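Local coordinates for protein trigger factor (Thermotoga maritima, PDB 2NSA) that probably acts as a ribosome-binding chaperone that keeps new proteins open and isomerises peptidyl-prolyl bonds, its C-terminal part having chaperone activity of its own, at residues E35-P38 and E39-E42; R48-E51 and I52-N55; E144-R147 and W148-K152. All blocks are in the same frame, centred on the assembly; numbering follows the deposited sequence.

Contact 1: residues E35-P38 and E39-E42; sequences EKLP and EIVE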
loop_
_atom_site.group_PDB
_atom_site.type_symbol
_atom_site.label_atom_id
_atom_site.label_comp_id
_atom_site.label_asym_id
_atom_site.label_seq_id
_atom_site.Cartn_x
_atom_site.Cartn_y
_atom_site.Cartn_z
ATOM N N GLU A 35 -7.184 3.810 0.979
ATOM C CA GLU A 35 -8.156 3.512 2.017
ATOM C C GLU A 35 -9.476 2.979 1.473
ATOM O O GLU A 35 -10.118 2.138 2.102
ATOM C CB GLU A 35 -8.415 4.764 2.854
ATOM C CG GLU A 35 -9.423 4.566 3.967
ATOM C CD GLU A 35 -9.624 5.819 4.797
ATOM O OE1 GLU A 35 -10.422 5.771 5.757
ATOM O OE2 GLU A 35 -8.983 6.849 4.491
ATOM N N LYS A 36 -9.875 3.453 0.298
ATOM C CA LYS A 36 -11.142 3.032 -0.288
ATOM C C LYS A 36 -11.060 1.833 -1.226
ATOM O O LYS A 36 -12.052 1.132 -1.426
ATOM C CB LYS A 36 -11.788 4.211 -1.022
ATOM C CG LYS A 36 -12.185 5.364 -0.113
ATOM C CD LYS A 36 -13.187 4.916 0.942
ATOM C CE LYS A 36 -13.646 6.085 1.801
ATOM N NZ LYS A 36 -14.625 5.668 2.839
ATOM N N LEU A 37 -9.882 1.587 -1.790
ATOM C CA LEU A 37 -9.708 0.473 -2.718
ATOM C C LEU A 37 -10.246 -0.887 -2.253
ATOM O O LEU A 37 -10.853 -1.609 -3.036
ATOM C CB LEU A 37 -8.231 0.342 -3.118
ATOM C CG LEU A 37 -7.742 1.334 -4.183
ATOM C CD1 LEU A 37 -6.242 1.166 -4.411
ATOM C CD2 LEU A 37 -8.505 1.094 -5.486
ATOM N N PRO A 38 -10.044 -1.253 -0.975
ATOM C CA PRO A 38 -10.544 -2.552 -0.504
ATOM C C PRO A 38 -12.045 -2.769 -0.707
ATOM O O PRO A 38 -12.511 -3.906 -0.780
ATOM C CB PRO A 38 -10.175 -2.551 0.982
ATOM C CG PRO A 38 -8.976 -1.678 1.043
ATOM C CD PRO A 38 -9.330 -0.546 0.101
ATOM N N GLU A 39 -12.795 -1.678 -0.799
ATOM C CA GLU A 39 -14.245 -1.753 -0.960
ATOM C C GLU A 39 -14.757 -2.308 -2.286
ATOM O O GLU A 39 -15.900 -2.758 -2.363
ATOM C CB GLU A 39 -14.852 -0.370 -0.728
ATOM C CG GLU A 39 -14.847 0.066 0.727
ATOM C CD GLU A 39 -15.301 1.503 0.910
ATOM O OE1 GLU A 39 -16.150 1.965 0.118
ATOM O OE2 GLU A 39 -14.815 2.165 1.854
ATOM N N ILE A 40 -13.922 -2.295 -3.319
ATOM C CA ILE A 40 -14.351 -2.769 -4.630
ATOM C C ILE A 40 -13.928 -4.183 -4.999
ATOM O O ILE A 40 -13.941 -4.554 -6.176
ATOM C CB ILE A 40 -13.879 -1.809 -5.736
ATOM C CG1 ILE A 40 -12.350 -1.805 -5.819
ATOM C CG2 ILE A 40 -14.388 -0.405 -5.438
ATOM C CD1 ILE A 40 -11.806 -1.029 -7.006
ATOM N N VAL A 41 -13.550 -4.974 -4.001
ATOM C CA VAL A 41 -13.150 -6.349 -4.261
ATOM C C VAL A 41 -13.600 -7.273 -3.137
ATOM O O VAL A 41 -13.773 -6.845 -1.999
ATOM C CB VAL A 41 -11.614 -6.467 -4.438
ATOM C CG1 VAL A 41 -10.910 -6.187 -3.124
ATOM C CG2 VAL A 41 -11.253 -7.844 -4.967
ATOM N N GLU A 42 -13.803 -8.542 -3.475
ATOM C CA GLU A 42 -14.219 -9.538 -2.502
ATOM C C GLU A 42 -13.167 -10.637 -2.422
ATOM O O GLU A 42 -12.665 -11.108 -3.444
ATOM C CB GLU A 42 -15.566 -10.148 -2.900
ATOM C CG GLU A 42 -15.568 -10.777 -4.286
ATOM C CD GLU A 42 -16.822 -11.584 -4.560
ATOM O OE1 GLU A 42 -17.040 -12.596 -3.857
ATOM O OE2 GLU A 42 -17.586 -11.206 -5.475
HETATM O O HOH W 1 -12.516 0.546 3.105
#

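Contact 2: residues R48-E51 and I52-N55; sequences RTLE and ILVN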
loop_
_atom_site.group_PDB
_atom_site.type_symbol
_atom_site.label_atom_id
_atom_site.label_comp_id
_atom_site.label_asym_id
_atom_site.label_seq_id
_atom_site.Cartn_x
_atom_site.Cartn_y
_atom_site.Cartn_z
ATOM N N ARG A 48 -9.810 -18.612 9.994
ATOM C CA ARG A 48 -8.621 -19.198 10.593
ATOM C C ARG A 48 -7.352 -18.584 9.997
ATOM O O ARG A 48 -6.409 -18.263 10.727
ATOM C CB ARG A 48 -8.605 -20.724 10.420
ATOM C CG ARG A 48 -7.397 -21.413 11.065
ATOM C CD ARG A 48 -7.241 -21.059 12.542
ATOM N NE ARG A 48 -5.942 -21.491 13.060
ATOM C CZ ARG A 48 -5.308 -20.905 14.072
ATOM N NH1 ARG A 48 -5.851 -19.861 14.685
ATOM N NH2 ARG A 48 -4.119 -21.353 14.455
ATOM N N THR A 49 -7.324 -18.405 8.679
ATOM C CA THR A 49 -6.150 -17.812 8.042
ATOM C C THR A 49 -5.896 -16.420 8.615
ATOM O O THR A 49 -4.750 -16.044 8.892
ATOM C CB THR A 49 -6.337 -17.678 6.515
ATOM O OG1 THR A 49 -6.443 -18.982 5.933
ATOM C CG2 THR A 49 -5.147 -16.950 5.896
ATOM N N LEU A 50 -6.969 -15.658 8.787
ATOM C CA LEU A 50 -6.855 -14.311 9.336
ATOM C C LEU A 50 -6.360 -14.352 10.785
ATOM O O LEU A 50 -5.539 -13.521 11.181
ATOM C CB LEU A 50 -8.199 -13.583 9.224
ATOM C CG LEU A 50 -8.644 -13.376 7.764
ATOM C CD1 LEU A 50 -10.008 -12.694 7.711
ATOM C CD2 LEU A 50 -7.612 -12.538 7.027
ATOM N N GLU A 51 -6.845 -15.309 11.577
ATOM C CA GLU A 51 -6.382 -15.420 12.963
ATOM C C GLU A 51 -4.877 -15.647 12.966
ATOM O O GLU A 51 -4.150 -15.065 13.769
ATOM C CB GLU A 51 -7.043 -16.598 13.688
ATOM C CG GLU A 51 -8.532 -16.476 13.837
ATOM C CD GLU A 51 -9.137 -17.640 14.594
ATOM O OE1 GLU A 51 -8.554 -18.750 14.563
ATOM O OE2 GLU A 51 -10.209 -17.449 15.210
ATOM N N ILE A 52 -4.411 -16.503 12.060
ATOM C CA ILE A 52 -2.985 -16.802 11.970
ATOM C C ILE A 52 -2.184 -15.559 11.585
ATOM O O ILE A 52 -1.109 -15.312 12.145
ATOM C CB ILE A 52 -2.711 -17.926 10.941
ATOM C CG1 ILE A 52 -3.355 -19.233 11.422
ATOM C CG2 ILE A 52 -1.211 -18.137 10.777
ATOM C CD1 ILE A 52 -3.333 -20.337 10.385
ATOM N N LEU A 53 -2.700 -14.776 10.640
ATOM C CA LEU A 53 -1.999 -13.570 10.205
ATOM C C LEU A 53 -1.946 -12.539 11.331
ATOM O O LEU A 53 -0.952 -11.827 11.489
ATOM C CB LEU A 53 -2.673 -12.971 8.964
ATOM C CG LEU A 53 -2.625 -13.907 7.752
ATOM C CD1 LEU A 53 -3.238 -13.216 6.547
ATOM C CD2 LEU A 53 -1.180 -14.298 7.461
ATOM N N VAL A 54 -3.017 -12.472 12.113
ATOM C CA VAL A 54 -3.074 -11.544 13.235
ATOM C C VAL A 54 -1.991 -11.942 14.247
ATOM O O VAL A 54 -1.271 -11.086 14.763
ATOM C CB VAL A 54 -4.478 -11.561 13.894
ATOM C CG1 VAL A 54 -4.454 -10.817 15.233
ATOM C CG2 VAL A 54 -5.488 -10.910 12.959
ATOM N N ASN A 55 -1.850 -13.238 14.519
ATOM C CA ASN A 55 -0.826 -13.682 15.471
ATOM C C ASN A 55 0.573 -13.322 15.013
ATOM O O ASN A 55 1.401 -12.878 15.808
ATOM C CB ASN A 55 -0.849 -15.193 15.679
ATOM C CG ASN A 55 -2.138 -15.679 16.260
ATOM O OD1 ASN A 55 -2.754 -15.005 17.085
ATOM N ND2 ASN A 55 -2.554 -16.870 15.848
HETATM O O HOH W 2 -4.673 -17.978 16.765
HETATM O O HOH W 3 -1.980 -19.620 15.429
#

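Contact 3: residues E144-R147 and W148-K152; sequences EELR and WAILK. With SO4 (sulfate ion), chain C.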
loop_
_atom_site.group_PDB
_atom_site.type_symbol
_atom_site.label_atom_id
_atom_site.label_comp_id
_atom_site.label_asym_id
_atom_site.label_seq_id
_atom_site.Cartn_x
_atom_site.Cartn_y
_atom_site.Cartn_z
ATOM N N GLU A 144 11.748 -8.371 -4.388
ATOM C CA GLU A 144 10.295 -8.473 -4.559
ATOM C C GLU A 144 9.592 -7.306 -3.875
ATOM O O GLU A 144 8.598 -6.786 -4.388
ATOM C CB GLU A 144 9.768 -9.794 -3.987
ATOM C CG GLU A 144 10.232 -11.013 -4.759
ATOM C CD GLU A 144 9.789 -12.324 -4.133
ATOM O OE1 GLU A 144 9.468 -12.331 -2.925
ATOM O OE2 GLU A 144 9.783 -13.346 -4.850
ATOM N N GLU A 145 10.106 -6.894 -2.721
ATOM C CA GLU A 145 9.511 -5.777 -1.988
ATOM C C GLU A 145 9.677 -4.472 -2.764
ATOM O O GLU A 145 8.749 -3.664 -2.848
ATOM C CB GLU A 145 10.148 -5.650 -0.597
ATOM C CG GLU A 145 10.045 -6.927 0.227
ATOM C CD GLU A 145 10.828 -6.870 1.529
ATOM O OE1 GLU A 145 11.925 -6.270 1.551
ATOM O OE2 GLU A 145 10.351 -7.448 2.528
ATOM N N LEU A 146 10.853 -4.267 -3.345
ATOM C CA LEU A 146 11.096 -3.047 -4.106
ATOM C C LEU A 146 10.219 -3.025 -5.353
ATOM O O LEU A 146 9.600 -2.009 -5.671
ATOM C CB LEU A 146 12.566 -2.960 -4.516
ATOM C CG LEU A 146 12.970 -1.650 -5.188
ATOM C CD1 LEU A 146 12.627 -0.467 -4.300
ATOM C CD2 LEU A 146 14.465 -1.690 -5.483
ATOM N N ARG A 147 10.181 -4.152 -6.062
ATOM C CA ARG A 147 9.379 -4.270 -7.274
ATOM C C ARG A 147 7.925 -3.917 -6.975
ATOM O O ARG A 147 7.304 -3.138 -7.697
ATOM C CB ARG A 147 9.455 -5.699 -7.824
ATOM C CG ARG A 147 8.814 -5.874 -9.195
ATOM C CD ARG A 147 8.831 -7.338 -9.630
ATOM N NE ARG A 147 10.177 -7.901 -9.731
ATOM C CZ ARG A 147 11.029 -7.654 -10.723
ATOM N NH1 ARG A 147 10.681 -6.844 -11.716
ATOM N NH2 ARG A 147 12.226 -8.232 -10.730
ATOM N N TRP A 148 7.386 -4.482 -5.899
ATOM C CA TRP A 148 6.004 -4.208 -5.532
ATOM C C TRP A 148 5.803 -2.743 -5.177
ATOM O O TRP A 148 4.816 -2.129 -5.583
ATOM C CB TRP A 148 5.573 -5.076 -4.355
ATOM C CG TRP A 148 4.209 -4.716 -3.852
ATOM C CD1 TRP A 148 3.909 -4.058 -2.695
ATOM C CD2 TRP A 148 2.960 -4.998 -4.490
ATOM N NE1 TRP A 148 2.548 -3.916 -2.566
ATOM C CE2 TRP A 148 1.939 -4.486 -3.654
ATOM C CE3 TRP A 148 2.602 -5.638 -5.684
ATOM C CZ2 TRP A 148 0.582 -4.591 -3.975
ATOM C CZ3 TRP A 148 1.252 -5.744 -6.004
ATOM C CH2 TRP A 148 0.257 -5.221 -5.147
ATOM N N ALA A 149 6.729 -2.180 -4.404
ATOM C CA ALA A 149 6.616 -0.773 -4.023
ATOM C C ALA A 149 6.526 0.113 -5.258
ATOM O O ALA A 149 5.705 1.030 -5.318
ATOM C CB ALA A 149 7.806 -0.355 -3.179
ATOM N N ILE A 150 7.386 -0.154 -6.236
ATOM C CA ILE A 150 7.387 0.630 -7.468
ATOM C C ILE A 150 6.091 0.442 -8.253
ATOM O O ILE A 150 5.484 1.418 -8.706
ATOM C CB ILE A 150 8.577 0.252 -8.371
ATOM C CG1 ILE A 150 9.895 0.561 -7.647
ATOM C CG2 ILE A 150 8.486 1.026 -9.686
ATOM C CD1 ILE A 150 11.120 -0.004 -8.355
ATOM N N LEU A 151 5.665 -0.811 -8.404
ATOM C CA LEU A 151 4.446 -1.134 -9.142
ATOM C C LEU A 151 3.223 -0.457 -8.532
ATOM O O LEU A 151 2.416 0.148 -9.240
ATOM C CB LEU A 151 4.228 -2.651 -9.162
ATOM C CG LEU A 151 3.072 -3.160 -10.016
ATOM C CD1 LEU A 151 3.485 -3.080 -11.493
ATOM C CD2 LEU A 151 2.753 -4.602 -9.660
ATOM N N LYS A 152 3.089 -0.579 -7.216
ATOM C CA LYS A 152 1.978 0.008 -6.484
ATOM C C LYS A 152 1.949 1.520 -6.658
ATOM O O LYS A 152 0.886 2.098 -6.895
ATOM C CB LYS A 152 2.107 -0.361 -5.006
ATOM C CG LYS A 152 1.087 0.269 -4.092
ATOM C CD LYS A 152 1.264 -0.297 -2.689
ATOM C CE LYS A 152 0.241 0.240 -1.726
ATOM N NZ LYS A 152 0.547 -0.234 -0.345
HETATM S S SO4 C . 13.111 -12.524 -9.822
HETATM O O1 SO4 C . 13.510 -12.793 -11.218
HETATM O O2 SO4 C . 13.265 -11.082 -9.537
HETATM O O3 SO4 C . 13.965 -13.304 -8.906
HETATM O O4 SO4 C . 11.700 -12.916 -9.629
#

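Contact 1: residues E35-P38 and E39-E42
Lys-36 and Glu-39 lie side by side because both side chains start with CG anti to the carbonyl carbon (chi1 -65° and -73°). They then point the same way. A bend at chi2 of the lysine lays its CD against the carboxylate, with Lys-36 CD 3.3 Å from Glu-39 OE2. The ammonium group is farther off. Lys-36 NZ to Glu-39 OE2 is 3.6 Å, a long salt bridge. The same oxygen takes a hydrogen bond from a water, which also donates to the carbonyl oxygen of Glu-35. The other oxygen, Glu-39 OE1, is hydrogen-bonded to the backbone N of Phe-3, so both carboxylate oxygens have partners. Helix 25-36 runs on into a 3-10 turn through Leu-37, Pro-38 and Glu-39. Two i to i+3 bonds define it. Glu-39 N donates to Lys-36 O at 3.0 Å, and Ile-40 N donates to Leu-37 O at 3.2 Å. Both donors sit well above the carbonyl plane. Beyond the turn the chain opens out at Val-41 and Glu-42. On the apolar side, Ile-40 places CG1 between its backbone N and carbonyl carbon (chi1 65°). CG1 thereby comes to 3.2 Å from Leu-37 O. The methyls meet at 4.2 Å, Leu-37 CD2 against Ile-40 CD1. Leu-9 of helix 6-12 touches Leu-37, and Leu-6 touches Ile-40. Pro-38 and Val-41 instead pack on helix 77-105, at Asp-90, Arg-94, Lys-93 and Val-97.

Contact 2: residues R48-E51 and I52-N55
Arg-48 reaches along its helix to lie over Ile-52. A bend at chi2 (54°) turns the arginine chain back, and the two side chains cross at about a right angle. Ile-52 CG1 sits over the centre of one guanidinium face, 3.7 Å from Arg-48 CZ. At the guanidinium edge, Arg-48 NH1 forms a salt bridge to Glu-51 OE1 at 2.9 Å. The carboxylate is met on its anti side. Arg-48 NH1 also donates to a water that accepts from Asn-55 ND2, so the charged group is linked by water to a side chain two turns on. Thr-49 turns its hydroxyl to Ser-46 OG, with which it is hydrogen-bonded. Leu-53 CG lies 3.2 Å from Thr-49 O. Leu-50 is buried; its CD2 meets Leu-53 CD1 loosely, at 4.5 Å. Arg-48 O, Thr-49 O, Leu-50 O and Glu-51 O accept in turn from Ile-52 N, Leu-53 N, Val-54 N and Asn-55 N, the i to i+4 bonds of regular alpha-helix. Arg-48, Glu-51 and Asn-55 form a polar row along helix 47-64. Leu-50, Leu-53 and Val-54 pack on helix 77-105, at Lys-85, Ile-88, Ile-92 and Arg-81. Asn-55 also reaches that helix, its OD1 hydrogen-bonded to Arg-81 NH1.

Contact 3: residues E144-R147 and W148-K152
A turn of helix 140-160 in the C-terminal chaperone part of trigger factor brings Leu-146 and Ile-150 together, one helical turn apart. The leucine CG and the isoleucine methyl meet at 4.0 Å, Leu-146 CG to Ile-150 CD1. The isoleucine sets CG1 anti to its carbonyl carbon (chi1 -62°), which places CG1 3.3 Å from Leu-146 O. The two side chains cross obliquely. Leu-146 O is also the acceptor for Ile-150 N at 2.9 Å, with the donor nearly along the C=O axis. Trp-148 N donates to Glu-144 O at 3.0 Å, Ala-149 N to Glu-145 O, and Leu-151 N to Arg-147 O. These are the i to i+4 bonds of an unbroken alpha-helix, and they hold the side chains in rows. One row faces helix 111-125: Leu-146 rests on Glu-117 and Leu-121, and Ile-150 on Glu-117. Another faces helix 77-105, where Trp-148 touches Asp-95 and Ile-98, and Leu-151 touches Ala-102. One face of the indole ring has Lys-152 CB above it, offset toward the rim, 4.3 Å from the ring plane. Arg-147 packs on Leu-114 and Val-109. Arg-147 NH2 donates to sulfate O2 at 3.3 Å, a long bond that meets the guanidinium at its edge, near its plane. Arg-143 NH2 is hydrogen-bonded to the same sulfate, which probably comes from the crystallisation liquor.

From the N terminus the contacts come in series; none nests in or crosses another. Each is local, made within one continuous run of chain, so none closes a long loop. Contact 1 carries helix 25-36 through a 3-10 turn into the loop before helix 47-64. Contact 2 lies in that next helix, about 20 Å from contact 1, centre to centre. Contact 3 comes much later, in helix 140-160, on the other side of the chain's centre from contact 1. The three do not touch, but all have side chains on helix 77-105. Contact 1 also touches helix 6-12, and contact 3 helix 111-125.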